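Local coordinates for protein cellulosomal scaffoldin (Acetivibrio cellulolyticus, PDB 3ZUC) that binds crystalline cellulose through this family 3b carbohydrate-binding module, one part of a multidomain cellulosome scaffold that probably also has endoglucanase activity, at residues N20-K25 with G108-S113; G71-M76 with Q85-A90; L6-F11 with D137-Y142. All coordinates share one frame; numbering follows the deposited sequence.

Contact 1 (N20-K25 with G108-S113)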
# COMPACT_ATOMS: atom_id res chain seq x y z
N ASN A 20 0.16 -17.77 -0.73
CA ASN A 20 1.43 -17.57 -1.40
C ASN A 20 1.58 -16.17 -1.98
O ASN A 20 2.59 -15.86 -2.57
CB ASN A 20 1.67 -18.64 -2.47
CG ASN A 20 0.68 -18.56 -3.61
OD1 ASN A 20 -0.01 -17.56 -3.80
ND2 ASN A 20 0.63 -19.61 -4.40
N SER A 21 0.58 -15.31 -1.80
CA SER A 21 0.64 -13.94 -2.26
C SER A 21 -0.17 -13.06 -1.32
O SER A 21 -1.09 -13.52 -0.64
CB SER A 21 0.04 -13.81 -3.67
OG SER A 21 0.77 -14.56 -4.63
N ILE A 22 0.16 -11.78 -1.34
CA ILE A 22 -0.59 -10.76 -0.64
C ILE A 22 -1.09 -9.79 -1.73
O ILE A 22 -0.39 -9.49 -2.69
CB ILE A 22 0.25 -10.11 0.47
CG1 ILE A 22 0.57 -11.19 1.53
CG2 ILE A 22 -0.49 -8.95 1.10
CD1 ILE A 22 1.52 -10.77 2.62
N TYR A 23 -2.33 -9.33 -1.56
CA TYR A 23 -3.09 -8.66 -2.63
C TYR A 23 -3.62 -7.29 -2.20
O TYR A 23 -4.83 -7.07 -2.09
CB TYR A 23 -4.30 -9.53 -3.02
CG TYR A 23 -4.01 -10.93 -3.54
CD1 TYR A 23 -3.78 -12.00 -2.68
CD2 TYR A 23 -4.07 -11.20 -4.89
CE1 TYR A 23 -3.59 -13.29 -3.17
CE2 TYR A 23 -3.87 -12.47 -5.38
CZ TYR A 23 -3.64 -13.52 -4.52
OH TYR A 23 -3.47 -14.77 -5.06
N PRO A 24 -2.73 -6.32 -1.97
CA PRO A 24 -3.19 -5.02 -1.51
C PRO A 24 -3.92 -4.24 -2.59
O PRO A 24 -3.45 -4.16 -3.73
CB PRO A 24 -1.88 -4.31 -1.14
CG PRO A 24 -0.86 -4.95 -2.04
CD PRO A 24 -1.27 -6.38 -2.09
N LYS A 25 -5.05 -3.63 -2.22
CA LYS A 25 -5.78 -2.72 -3.08
C LYS A 25 -6.03 -1.42 -2.34
O LYS A 25 -6.67 -1.42 -1.29
CB LYS A 25 -7.15 -3.34 -3.49
CG LYS A 25 -7.01 -4.48 -4.42
CD LYS A 25 -8.32 -4.99 -4.93
CE LYS A 25 -9.09 -3.97 -5.74
NZ LYS A 25 -9.99 -4.67 -6.74
N GLY A 108 -2.33 -4.23 -6.57
CA GLY A 108 -1.07 -4.95 -6.67
C GLY A 108 -1.06 -6.33 -6.00
O GLY A 108 -1.96 -6.66 -5.24
N ARG A 109 -0.05 -7.16 -6.34
CA ARG A 109 0.23 -8.40 -5.60
C ARG A 109 1.70 -8.35 -5.21
O ARG A 109 2.50 -7.67 -5.84
CB ARG A 109 -0.02 -9.70 -6.44
CG ARG A 109 -1.44 -9.86 -6.99
CD ARG A 109 -1.44 -10.88 -8.13
NE ARG A 109 -0.70 -10.34 -9.26
CZ ARG A 109 0.46 -10.76 -9.73
NH1 ARG A 109 1.06 -11.86 -9.27
NH2 ARG A 109 1.01 -10.06 -10.71
N PHE A 110 2.06 -9.13 -4.20
CA PHE A 110 3.45 -9.48 -3.97
C PHE A 110 3.59 -10.90 -3.49
O PHE A 110 2.66 -11.50 -2.94
CB PHE A 110 4.17 -8.47 -3.07
CG PHE A 110 3.70 -8.32 -1.64
CD1 PHE A 110 2.75 -7.36 -1.30
CD2 PHE A 110 4.30 -9.04 -0.62
CE1 PHE A 110 2.41 -7.13 0.03
CE2 PHE A 110 3.96 -8.81 0.72
CZ PHE A 110 3.03 -7.85 1.03
N ALA A 111 4.77 -11.46 -3.75
CA ALA A 111 5.08 -12.85 -3.47
C ALA A 111 6.58 -13.01 -3.26
O ALA A 111 7.38 -12.15 -3.63
CB ALA A 111 4.62 -13.75 -4.61
N LYS A 112 6.94 -14.16 -2.70
CA LYS A 112 8.33 -14.55 -2.49
C LYS A 112 8.89 -15.22 -3.74
O LYS A 112 8.17 -15.82 -4.54
CB LYS A 112 8.41 -15.52 -1.32
CG LYS A 112 7.89 -14.93 -0.03
CD LYS A 112 7.93 -15.93 1.12
CE LYS A 112 7.23 -15.37 2.31
NZ LYS A 112 7.32 -16.25 3.50
N SER A 113 10.21 -15.17 -3.88
CA SER A 113 10.87 -15.69 -5.08
C SER A 113 10.64 -17.17 -5.30
O SER A 113 10.66 -17.62 -6.45
CB SER A 113 12.35 -15.41 -5.00
OG SER A 113 12.87 -16.05 -3.85
O HOH W 1 5.23 -16.37 -2.17
O HOH W 2 0.33 -13.63 -7.20
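Phe110 and Ile22 form the one antiparallel bridge between strand 102-112 and the approach to strand 24-30, neighbours in one sheet of the CBM3 beta sandwich. It is a hydrogen-bonded pair: Ile22 N gives to Phe110 O at 3.0 Å, and Phe110 N returns a bond to Ile22 O at 2.9 Å. The two side chains leave the bridge side by side. Phe110 takes chi1 64°, with CG between its own N and carbonyl carbon, which brings the ring across to its neighbour. Ile22 CB sits over one face, 3.8 Å from the Phe110 ring centroid, and both branches spread beyond it: CG2 reaches Phe110 CE1 at 3.6 Å, while CD1 meets CZ. A beta-branched residue thus covers a flat ring broadly, and Phe47 and Phe73 add further aromatic contacts to Phe110. Pro24 changes the pattern. Lacking an N-H, it offers nothing to Gly108 O, and its CD packs against that oxygen; the link runs one way, from Gly108 N to Pro24 O at 3.1 Å. On the other face of the sheet from Phe110, Arg109 CG meets Tyr23 CD2 at 3.6 Å, while the guanidinium forms a salt bridge with Asp60. At the calcium-site end, where direct pairing has stopped, water 1 donates to Asn20 O (2.7 Å) and accepts from Lys112 N.

Contact 2 (G71-M76 with Q85-A90)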
# COMPACT_ATOMS: atom_id res chain seq x y z
N GLY A 71 7.16 -1.17 -6.26
CA GLY A 71 7.23 -1.51 -4.86
C GLY A 71 8.59 -2.03 -4.48
O GLY A 71 9.26 -2.73 -5.26
N THR A 72 8.98 -1.73 -3.25
CA THR A 72 10.18 -2.27 -2.63
C THR A 72 9.84 -2.73 -1.22
O THR A 72 8.79 -2.38 -0.68
CB THR A 72 11.31 -1.25 -2.60
OG1 THR A 72 10.85 -0.10 -1.91
CG2 THR A 72 11.81 -0.89 -3.98
N PHE A 73 10.73 -3.53 -0.64
CA PHE A 73 10.51 -4.12 0.68
C PHE A 73 11.61 -3.66 1.62
O PHE A 73 12.79 -3.68 1.27
CB PHE A 73 10.48 -5.64 0.58
CG PHE A 73 9.35 -6.10 -0.28
CD1 PHE A 73 9.49 -6.20 -1.66
CD2 PHE A 73 8.10 -6.35 0.27
CE1 PHE A 73 8.41 -6.53 -2.46
CE2 PHE A 73 7.03 -6.69 -0.53
CZ PHE A 73 7.19 -6.76 -1.89
N VAL A 74 11.20 -3.28 2.83
CA VAL A 74 12.09 -2.73 3.83
C VAL A 74 11.84 -3.47 5.14
O VAL A 74 10.71 -3.81 5.45
CB VAL A 74 11.81 -1.21 4.03
CG1 VAL A 74 12.83 -0.61 5.00
CG2 VAL A 74 11.85 -0.49 2.70
N LYS A 75 12.90 -3.73 5.91
CA LYS A 75 12.73 -4.33 7.23
C LYS A 75 12.32 -3.29 8.25
O LYS A 75 12.85 -2.17 8.28
CB LYS A 75 14.02 -5.00 7.71
CG LYS A 75 14.65 -5.95 6.77
CD LYS A 75 13.77 -7.09 6.56
CE LYS A 75 14.54 -8.39 6.27
NZ LYS A 75 14.94 -8.42 4.87
N MET A 76 11.40 -3.66 9.13
CA MET A 76 11.13 -2.88 10.32
C MET A 76 12.31 -2.99 11.26
O MET A 76 12.94 -4.04 11.37
CB MET A 76 9.89 -3.40 11.02
CG MET A 76 8.64 -3.15 10.28
SD MET A 76 8.10 -1.44 10.30
CE MET A 76 7.64 -1.29 12.01
N GLN A 85 8.35 -6.28 8.37
CA GLN A 85 8.69 -5.67 7.09
C GLN A 85 7.57 -4.76 6.65
O GLN A 85 6.44 -4.85 7.14
CB GLN A 85 8.91 -6.73 5.98
CG GLN A 85 10.01 -7.70 6.30
CD GLN A 85 10.52 -8.46 5.10
OE1 GLN A 85 10.26 -8.10 3.95
NE2 GLN A 85 11.33 -9.47 5.36
N TYR A 86 7.87 -3.90 5.68
CA TYR A 86 6.83 -3.23 4.94
C TYR A 86 7.14 -3.21 3.46
O TYR A 86 8.29 -3.15 3.03
CB TYR A 86 6.54 -1.82 5.46
CG TYR A 86 7.70 -0.83 5.48
CD1 TYR A 86 8.52 -0.75 6.59
CD2 TYR A 86 7.92 0.06 4.44
CE1 TYR A 86 9.53 0.22 6.67
CE2 TYR A 86 8.94 1.01 4.51
CZ TYR A 86 9.74 1.09 5.63
OH TYR A 86 10.73 2.06 5.73
N LEU A 87 6.07 -3.25 2.68
CA LEU A 87 6.06 -2.87 1.27
C LEU A 87 5.93 -1.37 1.19
O LEU A 87 5.04 -0.80 1.83
CB LEU A 87 4.86 -3.52 0.60
CG LEU A 87 4.48 -3.00 -0.79
CD1 LEU A 87 5.51 -3.32 -1.84
CD2 LEU A 87 3.10 -3.50 -1.18
N GLU A 88 6.77 -0.73 0.39
CA GLU A 88 6.65 0.69 0.08
C GLU A 88 6.35 0.83 -1.41
O GLU A 88 7.15 0.40 -2.25
CB GLU A 88 7.92 1.46 0.44
CG GLU A 88 7.83 2.94 0.12
CD GLU A 88 8.96 3.72 0.75
OE1 GLU A 88 8.91 4.01 1.96
OE2 GLU A 88 9.94 4.02 0.04
N ILE A 89 5.20 1.41 -1.73
CA ILE A 89 4.78 1.67 -3.09
C ILE A 89 5.08 3.12 -3.42
O ILE A 89 4.81 4.02 -2.62
CB ILE A 89 3.27 1.39 -3.26
CG1 ILE A 89 2.97 -0.08 -3.01
CG2 ILE A 89 2.78 1.82 -4.62
CD1 ILE A 89 1.50 -0.40 -2.90
N ALA A 90 5.64 3.33 -4.62
CA ALA A 90 5.98 4.65 -5.14
C ALA A 90 5.41 4.80 -6.56
O ALA A 90 5.12 3.83 -7.26
CB ALA A 90 7.49 4.81 -5.18
O HOH W 3 9.26 1.65 -3.58
O HOH W 4 12.89 -7.64 2.86
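Gln85 and Lys75 lie side by side, a non-hydrogen-bonded pair of a beta hairpin in which strand 69-80 folds back on strand 83-91 at the margin of one sheet of the sandwich. Gln85 can be followed outward. Its CB lies 3.5 Å from Val74 O; CG then runs beside Lys75, 3.8 Å from Lys75 CD. With the chain extended beyond CG (chi2 -162°), the amide arrives alongside the lysine methylenes, NE2 standing 3.5 Å from Lys75 CE. This is a van der Waals contact of the flat amide with the lysine methylenes. Both polar ends turn to Asp52, which accepts a hydrogen bond from Gln85 NE2 and forms a salt bridge with Lys75 NZ; water 4 also joins them, donating to Gln85 OE1 at 2.9 Å and accepting from Lys75 NZ. On the same side of the sheet, the Phe73 ring lies with one face under the Leu87 methyl CD1, which is 3.8 Å from Phe73 CZ. Leu87 CD1 also overhangs Gly71, where no side chain competes for the place.

The other side belongs to Tyr86. Val74 CB rests over its ring, 3.7 Å from the centroid, and the two methyls spread over its outer end, CG2 near CE2 and CG1 touching OH. Met76 approaches the edge in a Met-aromatic contact, SD being 3.8 Å from Tyr86 CD1. Four backbone bonds hold the hairpin through the Thr72-Glu88 and Val74-Tyr86 pairs. Glu88 O is gripped twice, by Thr72 N and by water 3, which donates to it at 2.8 Å and also bonds Thr72 OG1.

Contact 3 (L6-F11 with D137-Y142)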
# COMPACT_ATOMS: atom_id res chain seq x y z
N LEU A 6 -5.18 13.74 1.07
CA LEU A 6 -5.23 12.44 0.44
C LEU A 6 -5.92 11.47 1.40
O LEU A 6 -5.38 11.13 2.45
CB LEU A 6 -3.82 11.93 0.12
CG LEU A 6 -3.83 10.72 -0.80
CD1 LEU A 6 -4.20 11.15 -2.21
CD2 LEU A 6 -2.49 10.01 -0.77
N LYS A 7 -7.12 11.03 1.02
CA LYS A 7 -7.84 10.02 1.77
C LYS A 7 -7.46 8.65 1.22
O LYS A 7 -7.42 8.45 -0.00
CB LYS A 7 -9.34 10.26 1.63
CG LYS A 7 -10.22 9.26 2.35
CD LYS A 7 -11.67 9.67 2.27
CE LYS A 7 -12.50 8.64 1.50
NZ LYS A 7 -13.94 9.00 1.35
N VAL A 8 -7.21 7.70 2.12
CA VAL A 8 -6.74 6.39 1.75
C VAL A 8 -7.74 5.35 2.21
O VAL A 8 -8.09 5.27 3.39
CB VAL A 8 -5.35 6.11 2.37
CG1 VAL A 8 -4.85 4.75 1.93
CG2 VAL A 8 -4.37 7.21 1.98
N GLU A 9 -8.23 4.56 1.27
CA GLU A 9 -9.07 3.42 1.56
C GLU A 9 -8.33 2.16 1.09
O GLU A 9 -7.44 2.23 0.22
CB GLU A 9 -10.40 3.54 0.83
CG GLU A 9 -11.25 4.72 1.21
CD GLU A 9 -12.34 4.89 0.17
OE1 GLU A 9 -12.08 5.52 -0.86
OE2 GLU A 9 -13.43 4.31 0.34
N PHE A 10 -8.75 1.00 1.60
CA PHE A 10 -7.98 -0.19 1.40
C PHE A 10 -8.85 -1.43 1.56
O PHE A 10 -9.79 -1.43 2.37
CB PHE A 10 -6.85 -0.26 2.46
CG PHE A 10 -5.93 -1.44 2.27
CD1 PHE A 10 -4.93 -1.40 1.32
CD2 PHE A 10 -6.11 -2.61 2.99
CE1 PHE A 10 -4.14 -2.50 1.08
CE2 PHE A 10 -5.30 -3.70 2.75
CZ PHE A 10 -4.34 -3.63 1.78
N PHE A 11 -8.50 -2.51 0.85
CA PHE A 11 -8.90 -3.86 1.24
C PHE A 11 -7.94 -4.85 0.60
O PHE A 11 -7.14 -4.49 -0.27
CB PHE A 11 -10.38 -4.19 0.92
CG PHE A 11 -10.73 -4.40 -0.54
CD1 PHE A 11 -10.83 -3.33 -1.41
CD2 PHE A 11 -11.04 -5.65 -1.01
CE1 PHE A 11 -11.22 -3.51 -2.73
CE2 PHE A 11 -11.42 -5.85 -2.33
CZ PHE A 11 -11.53 -4.78 -3.19
N ASP A 137 -6.72 2.72 8.83
CA ASP A 137 -5.57 3.43 9.40
C ASP A 137 -4.38 2.53 9.67
O ASP A 137 -3.37 2.99 10.19
CB ASP A 137 -5.98 4.21 10.67
CG ASP A 137 -6.33 3.32 11.85
OD1 ASP A 137 -6.13 2.09 11.79
OD2 ASP A 137 -6.79 3.88 12.87
N LYS A 138 -4.45 1.27 9.24
CA LYS A 138 -3.36 0.32 9.43
C LYS A 138 -2.48 0.19 8.19
O LYS A 138 -1.52 -0.57 8.22
CB LYS A 138 -3.89 -1.04 9.86
CG LYS A 138 -4.72 -1.02 11.12
CD LYS A 138 -3.97 -0.42 12.26
CE LYS A 138 -4.74 -0.52 13.58
NZ LYS A 138 -5.96 0.30 13.70
N VAL A 139 -2.80 0.93 7.13
CA VAL A 139 -1.85 1.25 6.07
C VAL A 139 -1.51 2.73 6.21
O VAL A 139 -2.31 3.50 6.76
CB VAL A 139 -2.38 0.91 4.65
CG1 VAL A 139 -2.52 -0.58 4.49
CG2 VAL A 139 -3.70 1.64 4.36
N THR A 140 -0.34 3.12 5.73
CA THR A 140 0.07 4.51 5.82
C THR A 140 0.37 5.09 4.45
O THR A 140 0.66 4.36 3.49
CB THR A 140 1.27 4.69 6.78
OG1 THR A 140 2.32 3.85 6.31
CG2 THR A 140 0.90 4.34 8.22
N ALA A 141 0.30 6.41 4.37
CA ALA A 141 0.70 7.12 3.17
C ALA A 141 1.52 8.33 3.56
O ALA A 141 1.42 8.83 4.69
CB ALA A 141 -0.51 7.58 2.34
N TYR A 142 2.31 8.78 2.60
CA TYR A 142 3.31 9.83 2.78
C TYR A 142 3.28 10.76 1.59
O TYR A 142 2.99 10.33 0.47
CB TYR A 142 4.73 9.22 2.86
CG TYR A 142 4.83 8.18 3.94
CD1 TYR A 142 4.35 6.90 3.73
CD2 TYR A 142 5.31 8.49 5.21
CE1 TYR A 142 4.31 5.96 4.73
CE2 TYR A 142 5.31 7.55 6.22
CZ TYR A 142 4.78 6.29 5.99
OH TYR A 142 4.68 5.35 6.97
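Lys138 NZ bonds Asp137 OD1 at 2.6 Å, on the syn lone pair, a salt bridge inside the turn that leads to Val139, the residue packing on Phe10. The contact itself has no hydrogen bond. Here the two sheets of the beta sandwich meet face to face: strand 6-12 turns Leu6, Val8 and Phe10 inward, and Val139 and Ala141 answer from the opposing sheet and the chain entering it. Val139 CG1 stands almost squarely above the middle of the Phe10 ring, 4.1 Å from its centroid and 10° off the normal. The other methyl, CG2, falls between Phe10 CB and Val8. Val8 divides its branches likewise. With CG1 anti to the backbone N (chi1 -178°), that methyl meets Val139 CG2 at 4.1 Å, while CG2 turns to Ala141. Alanine suits this point because its single methyl is enough to reach Val8 CG2 at 3.9 Å and Leu6 CD2 at 4.4 Å. Thr140, by contrast, points away from strand 6-12 and donates from OG1 to Tyr142 OH. Since only aliphatic carbons and a ring face meet, burial and shape bind the sheets here, while the polar bonds stay outside the interface.

All three contacts belong to one beta sandwich but join it differently. Contact 1 pairs neighbouring strands within one sheet and contact 2 within the other, so both rely on backbone hydrogen bonds; contact 3 spans the two sheets and has none. Contacts 1 and 3 are buried, whereas contact 2, on an outermost strand, is partly exposed and sets Phe73 and Leu87 on the same face as lysine, glutamine and water. The core is continuous between them: Phe110 CD2 of contact 1 touches Phe73 CE2 of contact 2 at 3.6 Å, and Pro24 packs on Phe10 of contact 3, where strands 24-30 and 6-12 are neighbours. Contacts 2 and 3 share a sheet without touching.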